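Local coordinates for uncharacterized protein MG376 homolog (Mycoplasma pneumoniae, PDB 2HQL) that binds single-stranded DNA and probably does so with an OB fold, though its cellular role is uncharacterised, at residues E14-S19 against T32-R37; G54-E59 against I91-I96. All blocks are in the same frame, centred on the assembly; numbering follows the deposited sequence.

Interaction 1. Residues E14-S19 against T32-R37; sequences EGEIES and TIKQMR
The antiparallel hairpin of strands 9-22 and 28-39 is interrupted here by a classic beta bulge, in which E18 and S19 together face the single residue T32. Two bonds define it: E18 N donates to T32 O over 2.6 Å, nearly in line with the carbonyl, and T32 N donates to S19 O over 2.8 Å. Beyond the bulge the regular pattern returns. E16 and K34 form a hydrogen-bonded pair, E16 N giving to K34 O at 2.8 Å and K34 N returning a bond to E16 O. I17 and I33 form the neighbouring non-hydrogen-bonded pair, and I33 CD1 lies 3.9 Å from I17 CG1 on the face that I70 of strand 69-81 also covers. The register shift of one residue and the 132° between the short strand axes, well short of antiparallel, are consistent with the strong twist of OB-fold strands. E18, in the bulge, directs its CB toward strand 28-39 and lies against K34, whose side chain is on the face of E16, S19 and T32. The glutamate's CG stays beside the backbone N (chi1 -64°), and a second bend at chi2 brings OE2 to 3.3 Å from K34 CE. The lysine runs extended until it bends at chi3, and the resulting salt bridge from K34 NZ to E18 OE2 is long, 3.8 Å, so the carboxylate rests more against the lysine's methylenes than against its ammonium. Near G15 the Q35 side chain, extended beyond CG, turns its NE2 to the backbone oxygen of E14 in a hydrogen bond that the model places less surely. Q35 OE1 accepts from N9 of the second subunit.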
loop_
_atom_site.group_PDB
_atom_site.type_symbol
_atom_site.label_atom_id
_atom_site.label_comp_id
_atom_site.label_asym_id
_atom_site.label_seq_id
_atom_site.Cartn_x
_atom_site.Cartn_y
_atom_site.Cartn_z
ATOM N N GLU A 14 9.770 -2.704 -4.035
ATOM C CA GLU A 14 11.201 -2.445 -4.119
ATOM C C GLU A 14 11.471 -0.992 -4.488
ATOM O O GLU A 14 10.747 -0.397 -5.276
ATOM C CB GLU A 14 11.842 -3.345 -5.176
ATOM C CG GLU A 14 13.145 -2.771 -5.704
ATOM C CD GLU A 14 13.712 -3.535 -6.874
ATOM O OE1 GLU A 14 12.933 -4.170 -7.621
ATOM O OE2 GLU A 14 14.945 -3.480 -7.057
ATOM N N GLY A 15 12.524 -0.423 -3.921
ATOM C CA GLY A 15 12.871 0.946 -4.242
ATOM C C GLY A 15 14.242 1.291 -3.712
ATOM O O GLY A 15 14.929 0.443 -3.141
ATOM N N GLU A 16 14.640 2.543 -3.901
ATOM C CA GLU A 16 15.934 3.020 -3.432
ATOM C C GLU A 16 15.791 3.694 -2.071
ATOM O O GLU A 16 14.978 4.598 -1.901
ATOM C CB GLU A 16 16.526 4.006 -4.456
ATOM C CG GLU A 16 17.577 4.995 -3.907
ATOM C CD GLU A 16 19.017 4.533 -4.067
ATOM O OE1 GLU A 16 19.476 4.395 -5.219
ATOM O OE2 GLU A 16 19.695 4.317 -3.038
ATOM N N ILE A 17 16.583 3.243 -1.103
ATOM C CA ILE A 17 16.571 3.808 0.242
ATOM C C ILE A 17 16.927 5.295 0.166
ATOM O O ILE A 17 17.996 5.666 -0.340
ATOM C CB ILE A 17 17.595 3.082 1.138
ATOM C CG1 ILE A 17 17.340 1.570 1.075
ATOM C CG2 ILE A 17 17.517 3.621 2.564
ATOM C CD1 ILE A 17 18.328 0.712 1.859
ATOM N N GLU A 18 16.044 6.147 0.679
ATOM C CA GLU A 18 16.260 7.589 0.630
ATOM C C GLU A 18 16.709 8.212 1.951
ATOM O O GLU A 18 17.450 9.197 1.962
ATOM C CB GLU A 18 14.980 8.279 0.157
ATOM C CG GLU A 18 14.556 7.918 -1.262
ATOM C CD GLU A 18 15.526 8.425 -2.306
ATOM O OE1 GLU A 18 15.840 9.631 -2.255
ATOM O OE2 GLU A 18 15.967 7.638 -3.174
ATOM N N SER A 19 16.241 7.638 3.057
ATOM C CA SER A 19 16.562 8.108 4.395
ATOM C C SER A 19 15.945 7.115 5.359
ATOM O O SER A 19 15.180 6.252 4.945
ATOM C CB SER A 19 15.970 9.492 4.629
ATOM O OG SER A 19 14.563 9.438 4.602
ATOM N N THR A 32 12.641 5.183 4.312
ATOM C CA THR A 32 11.838 5.809 3.277
ATOM C C THR A 32 12.446 5.461 1.930
ATOM O O THR A 32 13.617 5.754 1.658
ATOM C CB THR A 32 11.769 7.319 3.446
ATOM O OG1 THR A 32 10.991 7.616 4.610
ATOM C CG2 THR A 32 11.101 7.958 2.233
ATOM N N ILE A 33 11.613 4.834 1.103
ATOM C CA ILE A 33 11.977 4.335 -0.218
ATOM C C ILE A 33 11.389 5.144 -1.377
ATOM O O ILE A 33 10.309 5.714 -1.273
ATOM C CB ILE A 33 11.493 2.866 -0.360
ATOM C CG1 ILE A 33 11.945 2.037 0.840
ATOM C CG2 ILE A 33 12.001 2.262 -1.621
ATOM C CD1 ILE A 33 13.429 2.002 1.076
ATOM N N LYS A 34 12.119 5.165 -2.487
ATOM C CA LYS A 34 11.702 5.852 -3.706
ATOM C C LYS A 34 11.553 4.812 -4.812
ATOM O O LYS A 34 12.402 3.934 -4.974
ATOM C CB LYS A 34 12.759 6.869 -4.148
ATOM C CG LYS A 34 12.545 7.393 -5.577
ATOM C CD LYS A 34 13.710 8.248 -6.101
ATOM C CE LYS A 34 14.979 7.424 -6.343
ATOM N NZ LYS A 34 16.109 8.257 -6.882
ATOM N N GLN A 35 10.467 4.902 -5.569
ATOM C CA GLN A 35 10.243 3.992 -6.685
ATOM C C GLN A 35 9.956 4.896 -7.868
ATOM O O GLN A 35 9.163 5.820 -7.739
ATOM C CB GLN A 35 9.038 3.077 -6.430
ATOM C CG GLN A 35 8.896 1.972 -7.472
ATOM C CD GLN A 35 7.812 0.961 -7.151
ATOM O OE1 GLN A 35 6.624 1.189 -7.406
ATOM N NE2 GLN A 35 8.220 -0.167 -6.579
ATOM N N MET A 36 10.594 4.648 -9.010
ATOM C CA MET A 36 10.364 5.488 -10.190
ATOM C C MET A 36 8.952 5.354 -10.760
ATOM O O MET A 36 8.370 4.271 -10.795
ATOM C CB MET A 36 11.408 5.190 -11.268
ATOM C CG MET A 36 12.851 5.399 -10.790
ATOM S SD MET A 36 13.073 6.947 -9.854
ATOM C CE MET A 36 12.822 8.185 -11.135
ATOM N N ARG A 37 8.421 6.486 -11.210
ATOM C CA ARG A 37 7.073 6.595 -11.743
ATOM C C ARG A 37 7.116 7.435 -13.023
ATOM O O ARG A 37 8.008 8.259 -13.211
ATOM C CB ARG A 37 6.191 7.298 -10.692
ATOM C CG ARG A 37 4.716 7.513 -11.030
ATOM C CD ARG A 37 3.915 6.218 -10.962
ATOM N NE ARG A 37 2.480 6.474 -10.914
ATOM C CZ ARG A 37 1.853 6.992 -9.861
ATOM N NH1 ARG A 37 2.537 7.296 -8.766
ATOM N NH2 ARG A 37 0.545 7.242 -9.908
#

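Interaction 2. Residues G54-E59 against I91-I96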
loop_
_atom_site.group_PDB
_atom_site.type_symbol
_atom_site.label_atom_id
_atom_site.label_comp_id
_atom_site.label_asym_id
_atom_site.label_seq_id
_atom_site.Cartn_x
_atom_site.Cartn_y
_atom_site.Cartn_z
ATOM N N GLY A 54 11.835 -5.437 16.187
ATOM C CA GLY A 54 12.691 -6.498 16.693
ATOM C C GLY A 54 13.982 -6.779 15.953
ATOM O O GLY A 54 14.730 -5.865 15.614
ATOM N N GLN A 55 14.259 -8.058 15.727
ATOM C CA GLN A 55 15.463 -8.446 15.011
ATOM C C GLN A 55 15.519 -7.784 13.643
ATOM O O GLN A 55 16.537 -7.193 13.266
ATOM C CB GLN A 55 15.516 -9.962 14.810
ATOM C CG GLN A 55 15.755 -10.771 16.075
ATOM C CD GLN A 55 16.420 -12.112 15.794
ATOM O OE1 GLN A 55 16.550 -12.948 16.687
ATOM N NE2 GLN A 55 16.851 -12.317 14.548
ATOM N N LEU A 56 14.416 -7.892 12.907
ATOM C CA LEU A 56 14.304 -7.348 11.555
ATOM C C LEU A 56 14.532 -5.835 11.433
ATOM O O LEU A 56 14.802 -5.342 10.342
ATOM C CB LEU A 56 12.946 -7.742 10.964
ATOM C CG LEU A 56 12.663 -7.522 9.470
ATOM C CD1 LEU A 56 13.795 -8.068 8.626
ATOM C CD2 LEU A 56 11.349 -8.206 9.109
ATOM N N ALA A 57 14.430 -5.104 12.543
ATOM C CA ALA A 57 14.675 -3.661 12.517
ATOM C C ALA A 57 16.176 -3.468 12.364
ATOM O O ALA A 57 16.644 -2.579 11.656
ATOM C CB ALA A 57 14.198 -3.010 13.811
ATOM N N TYR A 58 16.924 -4.333 13.034
ATOM C CA TYR A 58 18.374 -4.308 12.998
ATOM C C TYR A 58 18.934 -4.853 11.691
ATOM O O TYR A 58 20.042 -4.489 11.286
ATOM C CB TYR A 58 18.909 -5.085 14.187
ATOM C CG TYR A 58 18.777 -4.304 15.460
ATOM C CD1 TYR A 58 19.653 -3.254 15.742
ATOM C CD2 TYR A 58 17.769 -4.590 16.377
ATOM C CE1 TYR A 58 19.536 -2.509 16.908
ATOM C CE2 TYR A 58 17.638 -3.848 17.548
ATOM C CZ TYR A 58 18.527 -2.810 17.809
ATOM O OH TYR A 58 18.422 -2.078 18.975
ATOM N N GLU A 59 18.169 -5.732 11.044
ATOM C CA GLU A 59 18.550 -6.277 9.745
ATOM C C GLU A 59 18.370 -5.138 8.744
ATOM O O GLU A 59 19.203 -4.910 7.865
ATOM C CB GLU A 59 17.617 -7.411 9.335
ATOM C CG GLU A 59 17.684 -8.657 10.184
ATOM C CD GLU A 59 16.649 -9.685 9.759
ATOM O OE1 GLU A 59 16.617 -10.027 8.551
ATOM O OE2 GLU A 59 15.868 -10.149 10.627
ATOM N N ILE A 91 4.309 0.625 5.309
ATOM C CA ILE A 91 4.371 -0.814 5.109
ATOM C C ILE A 91 5.161 -1.485 6.211
ATOM O O ILE A 91 6.333 -1.192 6.402
ATOM C CB ILE A 91 5.037 -1.222 3.773
ATOM C CG1 ILE A 91 4.369 -0.496 2.593
ATOM C CG2 ILE A 91 4.931 -2.744 3.592
ATOM C CD1 ILE A 91 4.884 0.914 2.370
ATOM N N GLU A 92 4.493 -2.390 6.924
ATOM C CA GLU A 92 5.093 -3.165 8.000
ATOM C C GLU A 92 5.867 -4.301 7.342
ATOM O O GLU A 92 5.281 -5.233 6.793
ATOM C CB GLU A 92 4.002 -3.743 8.898
ATOM C CG GLU A 92 4.525 -4.389 10.162
ATOM C CD GLU A 92 3.450 -5.141 10.885
ATOM O OE1 GLU A 92 2.271 -4.812 10.655
ATOM O OE2 GLU A 92 3.774 -6.048 11.683
ATOM N N ILE A 93 7.185 -4.216 7.393
ATOM C CA ILE A 93 8.030 -5.226 6.783
ATOM C C ILE A 93 7.904 -6.591 7.447
ATOM O O ILE A 93 7.982 -6.714 8.671
ATOM C CB ILE A 93 9.504 -4.763 6.794
ATOM C CG1 ILE A 93 9.662 -3.548 5.866
ATOM C CG2 ILE A 93 10.431 -5.919 6.417
ATOM C CD1 ILE A 93 10.994 -2.852 5.987
ATOM N N VAL A 94 7.692 -7.614 6.625
ATOM C CA VAL A 94 7.569 -8.985 7.097
ATOM C C VAL A 94 8.811 -9.724 6.649
ATOM O O VAL A 94 9.347 -10.563 7.370
ATOM C CB VAL A 94 6.326 -9.695 6.491
ATOM C CG1 VAL A 94 6.437 -11.189 6.691
ATOM C CG2 VAL A 94 5.048 -9.192 7.154
ATOM N N LYS A 95 9.288 -9.390 5.457
ATOM C CA LYS A 95 10.458 -10.058 4.923
ATOM C C LYS A 95 11.324 -9.194 3.995
ATOM O O LYS A 95 10.823 -8.438 3.160
ATOM C CB LYS A 95 9.996 -11.321 4.195
ATOM C CG LYS A 95 11.105 -12.280 3.842
ATOM C CD LYS A 95 10.561 -13.586 3.305
ATOM C CE LYS A 95 11.692 -14.536 2.990
ATOM N NZ LYS A 95 12.626 -13.930 1.999
ATOM N N ILE A 96 12.637 -9.308 4.162
ATOM C CA ILE A 96 13.583 -8.580 3.328
ATOM C C ILE A 96 14.217 -9.592 2.392
ATOM O O ILE A 96 14.586 -10.693 2.810
ATOM C CB ILE A 96 14.708 -7.921 4.150
ATOM C CG1 ILE A 96 14.121 -6.888 5.111
ATOM C CG2 ILE A 96 15.706 -7.251 3.213
ATOM C CD1 ILE A 96 15.167 -6.187 5.945
HETATM O O HOH W 1 14.219 -10.904 6.199
#
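Helix 54-64 lies between the third strand (42-53) and the fourth (69-81), the place of the helix that covers one end of the barrel in an OB fold, and L56 carries its contact with the C-terminal end of strand 86-96, touching I93 and I96. The short axes stand 9.5 Å apart at 81°, nearly perpendicular, and contact depends on side chains because no direct hydrogen bond joins the segments. With CG turned anti to the backbone N (chi1 -169°), L56 projects from the helix and splits its two methyls between the partners. CD2 meets I93 CG2 at 3.6 Å, while CD1 lies 3.6 Å from I96 CD1; in the first pair the side chains meet at a slant, in the second they slide past each other in opposite directions. L56 CD2 also lies 3.5 Å from V94 O, so the methyl rests on the backbone as well as on the isoleucine. That both isoleucines turn toward the helix, although three positions apart, follows from a classic beta bulge: V94 and K95 both face E73 of strand 69-81, and both direct their side chains away from the helix. In a regular strand, residues three apart would point to opposite faces; the extra residue resets the alternation and gives L56 two apolar neighbours. L60 of the same helix touches I93 and I96 too, and I50 of strand 42-53 touches I93, which carries the apolar layer inward. At the outer rim, E59 CB comes within 4.4 Å of I96 CD1. A water spans this side of the contact, accepting from I96 N at 3.0 Å and donating weakly to E59 OE1.

From the N terminus, strand 9-22 meets strand 28-39 in interaction 1, closing a local hairpin with 12 residues between its segments. After strand 42-53, interaction 2 opens at helix 54-64 and, with strand 69-81 among the 31 residues between its segments, closes on strand 86-96. The two contacts are therefore in series, neither nested nor crossed. The centres of interaction 1 and interaction 2 lie about 16 Å apart, on opposite sides of the chain's centre. The nearest atoms of interaction 1 and interaction 2 are about 7 Å apart. One ties neighbouring strands of the sheet; the other fixes the helix to that same sheet, and I50 and helix residue H63 each touch side chains of both.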